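Local coordinates for Glyoxalase/bleomycin resistance protein/dioxygenase (PDB 2RK9) that is of uncharacterised function, but belongs to the glyoxalase/bleomycin resistance/dioxygenase superfamily and probably binds or transforms a small molecule, at residues M121-T124 and Y128-R131; V8-C13 and E38-L43. The protein carries 1 engineered substitution. All coordinates share one frame; numbering follows the deposited sequence.

Contacts 1 and 2 lie in one curved mixed sheet, with centres about 17 Å apart on opposite sides of the chain's centre. Contact 1 is the end of the hairpin of strands 115-123 and 129-135. Contact 2 reaches from strand 7-12 to strand 40-45 over the strand between them. A salt bridge joins the two contacts: Arg131 NH2 lies 3.1 Å from Glu10 OE1, across strand 75-80. In relatives, the hollow of such a sheet holds the metal or ligand, so this polar link probably belongs to a pocket wall. Both contacts also meet the second subunit: Tyr128 OH hydrogen-bonds Tyr12 O of the neighbouring chain.

Contact 1: residues M121-T124 and Y128-R131; sequences MVQT and YLFR. Engineered in segment 121-124: Met121 (natural residue Ile).
Tyr128 O is held by two groups of segment 121-124. Thr124 N donates a hydrogen bond to Tyr128 O at 2.9 Å. Gln123 CA adds a C-H contact to Tyr128 O at 3.2 Å. Two residues further from the turn, past the non-hydrogen-bonded pair Gln123 and Leu129, Val122 and Phe130 form a hydrogen-bonded antiparallel pair. Phe130 N donates to Val122 O at 2.9 Å, and Val122 N returns the bond to Phe130 O. The pattern is that of a beta hairpin.

Thr124 sits at the mouth of the turn. Its chi1 of 73° sets OG1 between backbone N and carbonyl carbon. From there Thr124 OG1 accepts a weak bond from Tyr128 N at 3.4 Å and lies at the edge of the Tyr128 ring. The methyl Thr124 CG2 approaches Phe130 CE2 at 3.8 Å.

Side chains of Met121, Gln123, Leu129 and Arg131 share one face of the sheet. Met121, an engineered substitution for the natural Ile, is present as selenomethionine. Its chain bends at chi3 (72°), which brings Met121 CE back to Leu129 CB at 4.0 Å. Met121 SE lies over one face of the Arg131 guanidinium, 4.3 Å above the plane and toward its rim. Arg131 NH2 also makes a salt bridge to Glu10 OE1. Leu129 CD2 packs on Gln123 CB.

The hairpin lies between two other strands. Met121 bonds through its backbone to Tyr100 and Leu101 of strand 99-108, and Leu129 and Arg131 bond to Phe77 of strand 75-80. Phe22 of the second subunit packs on Val122 on the other face, and its Phe23 on Thr124 at the turn.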
loop_
_atom_site.group_PDB
_atom_site.type_symbol
_atom_site.label_atom_id
_atom_site.label_comp_id
_atom_site.label_asym_id
_atom_site.label_seq_id
_atom_site.Cartn_x
_atom_site.Cartn_y
_atom_site.Cartn_z
HETATM N N MSE B 121 -5.755 12.061 -7.931
HETATM C CA MSE B 121 -4.729 11.039 -8.051
HETATM C C MSE B 121 -3.471 11.593 -8.668
HETATM O O MSE B 121 -3.521 12.450 -9.548
HETATM C CB MSE B 121 -5.221 9.869 -8.900
HETATM C CG MSE B 121 -6.274 9.006 -8.228
HETATM SE SE MSE B 121 -6.888 7.603 -9.383
HETATM C CE MSE B 121 -5.307 6.497 -9.349
ATOM N N VAL B 122 -2.336 11.092 -8.203
ATOM C CA VAL B 122 -1.057 11.535 -8.727
ATOM C C VAL B 122 -0.152 10.342 -8.946
ATOM O O VAL B 122 -0.257 9.337 -8.253
ATOM C CB VAL B 122 -0.355 12.525 -7.761
ATOM C CG1 VAL B 122 0.043 11.824 -6.480
ATOM C CG2 VAL B 122 0.859 13.136 -8.432
ATOM N N GLN B 123 0.722 10.454 -9.932
ATOM C CA GLN B 123 1.668 9.394 -10.217
ATOM C C GLN B 123 3.036 9.919 -9.832
ATOM O O GLN B 123 3.421 11.014 -10.238
ATOM C CB GLN B 123 1.658 9.042 -11.702
ATOM C CG GLN B 123 2.715 8.012 -12.062
ATOM C CD GLN B 123 2.697 7.653 -13.521
ATOM O OE1 GLN B 123 2.829 8.519 -14.382
ATOM N NE2 GLN B 123 2.530 6.372 -13.815
ATOM N N THR B 124 3.760 9.140 -9.038
ATOM C CA THR B 124 5.095 9.529 -8.611
ATOM C C THR B 124 6.048 9.246 -9.772
ATOM O O THR B 124 5.685 8.558 -10.728
ATOM C CB THR B 124 5.532 8.730 -7.379
ATOM O OG1 THR B 124 5.837 7.382 -7.759
ATOM C CG2 THR B 124 4.414 8.719 -6.339
ATOM N N TYR B 128 4.155 4.884 -9.394
ATOM C CA TYR B 128 3.137 4.559 -8.386
ATOM C C TYR B 128 1.960 5.530 -8.386
ATOM O O TYR B 128 2.136 6.741 -8.501
ATOM C CB TYR B 128 3.761 4.533 -6.991
ATOM C CG TYR B 128 4.880 3.535 -6.852
ATOM C CD1 TYR B 128 4.629 2.161 -6.910
ATOM C CD2 TYR B 128 6.196 3.958 -6.665
ATOM C CE1 TYR B 128 5.657 1.243 -6.788
ATOM C CE2 TYR B 128 7.229 3.039 -6.539
ATOM C CZ TYR B 128 6.951 1.689 -6.602
ATOM O OH TYR B 128 7.966 0.777 -6.485
ATOM N N LEU B 129 0.753 4.992 -8.249
ATOM C CA LEU B 129 -0.434 5.829 -8.234
ATOM C C LEU B 129 -0.991 5.990 -6.829
ATOM O O LEU B 129 -1.247 5.003 -6.138
ATOM C CB LEU B 129 -1.510 5.235 -9.137
ATOM C CG LEU B 129 -1.206 5.267 -10.633
ATOM C CD1 LEU B 129 -2.318 4.540 -11.374
ATOM C CD2 LEU B 129 -1.101 6.717 -11.107
ATOM N N PHE B 130 -1.161 7.247 -6.420
ATOM C CA PHE B 130 -1.700 7.589 -5.110
ATOM C C PHE B 130 -3.022 8.321 -5.292
ATOM O O PHE B 130 -3.115 9.266 -6.079
ATOM C CB PHE B 130 -0.738 8.514 -4.353
ATOM C CG PHE B 130 0.414 7.805 -3.690
ATOM C CD1 PHE B 130 0.485 7.724 -2.303
ATOM C CD2 PHE B 130 1.435 7.244 -4.445
ATOM C CE1 PHE B 130 1.560 7.091 -1.676
ATOM C CE2 PHE B 130 2.505 6.611 -3.834
ATOM C CZ PHE B 130 2.573 6.534 -2.445
ATOM N N ARG B 131 -4.044 7.880 -4.572
ATOM C CA ARG B 131 -5.339 8.540 -4.628
ATOM C C ARG B 131 -5.518 9.180 -3.259
ATOM O O ARG B 131 -5.884 8.507 -2.295
ATOM C CB ARG B 131 -6.466 7.536 -4.873
ATOM C CG ARG B 131 -7.835 8.185 -5.014
ATOM C CD ARG B 131 -8.934 7.264 -4.518
ATOM N NE ARG B 131 -8.948 5.956 -5.179
ATOM C CZ ARG B 131 -9.594 5.696 -6.312
ATOM N NH1 ARG B 131 -10.279 6.653 -6.922
ATOM N NH2 ARG B 131 -9.580 4.469 -6.822
#

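Contact 2: residues V8-C13 and E38-L43; sequences VPELYC and EEFVYL
The curved sheet of this superfamily forms a hollow, and Val8 and Glu10 meet Tyr42 and Phe40 on what is probably its inner wall. The backbones are not paired: Glu10 and Tyr42 have the nearest CA atoms, 8.9 Å apart. Strand 48-53 runs between them, and its Met51 touches Val8, Phe40 and Tyr42. The contact is therefore made by side chains reaching over a strand.

With CG anti to the backbone N (chi1 174°) and the chain extended beyond it, Glu10 carries OE2 across to the Phe40 edge. Glu10 OE2 arrives in the ring plane, 3.7 Å from Phe40 CE1. Carboxylate and ring stand nearly perpendicular, their planes 87° apart. The other oxygen, OE1, makes a salt bridge to Arg131 and accepts a hydrogen bond from Asn76. These two partners help fix the rotation of the carboxylate.

Val8 meets the far end of Tyr42. Val8 CG2 is 3.9 Å from Tyr42 OH, and CG1 also lies near this oxygen. That hydroxyl has its polar partner elsewhere, in a hydrogen bond with Asp49 OD2. The Tyr42 ring also stacks on Tyr33.

Glu53 OE1 comes close to Glu10 OE2, while Arg131 holds OE1. An in-plane oxygen meets the slightly positive C-H rim of Phe40, so the approach is probably mildly attractive.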
loop_
_atom_site.group_PDB
_atom_site.type_symbol
_atom_site.label_atom_id
_atom_site.label_comp_id
_atom_site.label_asym_id
_atom_site.label_seq_id
_atom_site.Cartn_x
_atom_site.Cartn_y
_atom_site.Cartn_z
ATOM N N VAL B 8 -4.998 2.773 2.385
ATOM C CA VAL B 8 -5.615 1.492 2.084
ATOM C C VAL B 8 -5.310 1.159 0.633
ATOM O O VAL B 8 -5.773 1.825 -0.284
ATOM C CB VAL B 8 -7.153 1.523 2.289
ATOM C CG1 VAL B 8 -7.744 0.139 2.015
ATOM C CG2 VAL B 8 -7.486 1.957 3.716
ATOM N N PRO B 9 -4.488 0.135 0.413
ATOM C CA PRO B 9 -4.142 -0.251 -0.953
ATOM C C PRO B 9 -5.330 -0.881 -1.659
ATOM O O PRO B 9 -6.091 -1.634 -1.057
ATOM C CB PRO B 9 -3.018 -1.266 -0.753
ATOM C CG PRO B 9 -2.429 -0.887 0.575
ATOM C CD PRO B 9 -3.662 -0.597 1.387
ATOM N N GLU B 10 -5.501 -0.546 -2.929
ATOM C CA GLU B 10 -6.557 -1.149 -3.721
ATOM C C GLU B 10 -5.798 -1.945 -4.767
ATOM O O GLU B 10 -4.970 -1.397 -5.491
ATOM C CB GLU B 10 -7.438 -0.096 -4.383
ATOM C CG GLU B 10 -8.463 -0.701 -5.328
ATOM C CD GLU B 10 -9.521 0.291 -5.760
ATOM O OE1 GLU B 10 -9.155 1.440 -6.072
ATOM O OE2 GLU B 10 -10.715 -0.091 -5.791
ATOM N N LEU B 11 -6.078 -3.241 -4.834
ATOM C CA LEU B 11 -5.376 -4.127 -5.756
ATOM C C LEU B 11 -6.229 -4.674 -6.892
ATOM O O LEU B 11 -7.325 -5.176 -6.663
ATOM C CB LEU B 11 -4.813 -5.315 -4.974
ATOM C CG LEU B 11 -4.119 -5.010 -3.646
ATOM C CD1 LEU B 11 -3.734 -6.323 -2.971
ATOM C CD2 LEU B 11 -2.897 -4.132 -3.890
ATOM N N TYR B 12 -5.715 -4.582 -8.116
ATOM C CA TYR B 12 -6.420 -5.134 -9.263
ATOM C C TYR B 12 -6.199 -6.645 -9.214
ATOM O O TYR B 12 -5.104 -7.096 -8.892
ATOM C CB TYR B 12 -5.858 -4.605 -10.583
ATOM C CG TYR B 12 -6.480 -5.311 -11.771
ATOM C CD1 TYR B 12 -7.806 -5.069 -12.127
ATOM C CD2 TYR B 12 -5.775 -6.292 -12.477
ATOM C CE1 TYR B 12 -8.420 -5.788 -13.148
ATOM C CE2 TYR B 12 -6.379 -7.015 -13.499
ATOM C CZ TYR B 12 -7.701 -6.757 -13.827
ATOM O OH TYR B 12 -8.304 -7.470 -14.832
ATOM N N CYS B 13 -7.230 -7.418 -9.540
ATOM C CA CYS B 13 -7.129 -8.875 -9.510
ATOM C C CYS B 13 -7.570 -9.500 -10.830
ATOM O O CYS B 13 -8.605 -9.128 -11.382
ATOM C CB CYS B 13 -7.991 -9.451 -8.381
ATOM S SG CYS B 13 -7.579 -8.855 -6.710
ATOM N N GLU B 38 -19.460 -4.657 -9.359
ATOM C CA GLU B 38 -18.249 -3.908 -9.673
ATOM C C GLU B 38 -17.031 -4.774 -9.397
ATOM O O GLU B 38 -15.905 -4.348 -9.616
ATOM C CB GLU B 38 -18.163 -2.645 -8.811
ATOM C CG GLU B 38 -18.927 -1.430 -9.338
ATOM C CD GLU B 38 -19.007 -0.284 -8.331
ATOM O OE1 GLU B 38 -18.009 -0.009 -7.642
ATOM O OE2 GLU B 38 -20.065 0.373 -8.236
ATOM N N GLU B 39 -17.264 -5.997 -8.927
ATOM C CA GLU B 39 -16.168 -6.901 -8.588
ATOM C C GLU B 39 -15.273 -6.238 -7.549
ATOM O O GLU B 39 -14.048 -6.370 -7.586
ATOM C CB GLU B 39 -15.353 -7.255 -9.836
ATOM C CG GLU B 39 -16.081 -8.163 -10.824
ATOM C CD GLU B 39 -15.245 -8.470 -12.050
ATOM O OE1 GLU B 39 -14.137 -9.025 -11.892
ATOM O OE2 GLU B 39 -15.691 -8.149 -13.180
ATOM N N PHE B 40 -15.902 -5.525 -6.621
ATOM C CA PHE B 40 -15.190 -4.818 -5.565
ATOM C C PHE B 40 -15.404 -5.494 -4.213
ATOM O O PHE B 40 -16.525 -5.870 -3.866
ATOM C CB PHE B 40 -15.686 -3.378 -5.491
ATOM C CG PHE B 40 -15.096 -2.581 -4.362
ATOM C CD1 PHE B 40 -13.852 -1.976 -4.495
ATOM C CD2 PHE B 40 -15.790 -2.427 -3.166
ATOM C CE1 PHE B 40 -13.314 -1.227 -3.457
ATOM C CE2 PHE B 40 -15.259 -1.679 -2.120
ATOM C CZ PHE B 40 -14.019 -1.080 -2.265
ATOM N N VAL B 41 -14.322 -5.638 -3.457
ATOM C CA VAL B 41 -14.382 -6.261 -2.142
ATOM C C VAL B 41 -13.516 -5.466 -1.165
ATOM O O VAL B 41 -12.395 -5.079 -1.490
ATOM C CB VAL B 41 -13.859 -7.713 -2.189
ATOM C CG1 VAL B 41 -14.166 -8.421 -0.871
ATOM C CG2 VAL B 41 -14.480 -8.452 -3.365
ATOM N N TYR B 42 -14.050 -5.207 0.023
ATOM C CA TYR B 42 -13.306 -4.472 1.038
ATOM C C TYR B 42 -13.006 -5.438 2.177
ATOM O O TYR B 42 -13.921 -5.941 2.825
ATOM C CB TYR B 42 -14.131 -3.299 1.564
ATOM C CG TYR B 42 -13.310 -2.307 2.352
ATOM C CD1 TYR B 42 -12.844 -1.142 1.761
ATOM C CD2 TYR B 42 -12.984 -2.548 3.684
ATOM C CE1 TYR B 42 -12.073 -0.231 2.474
ATOM C CE2 TYR B 42 -12.208 -1.644 4.410
ATOM C CZ TYR B 42 -11.758 -0.486 3.793
ATOM O OH TYR B 42 -10.988 0.412 4.486
ATOM N N LEU B 43 -11.725 -5.715 2.413
ATOM C CA LEU B 43 -11.364 -6.644 3.479
ATOM C C LEU B 43 -10.532 -6.018 4.591
ATOM O O LEU B 43 -10.033 -4.899 4.470
ATOM C CB LEU B 43 -10.616 -7.850 2.905
ATOM C CG LEU B 43 -11.336 -8.586 1.770
ATOM C CD1 LEU B 43 -10.966 -7.947 0.449
ATOM C CD2 LEU B 43 -10.942 -10.057 1.768
#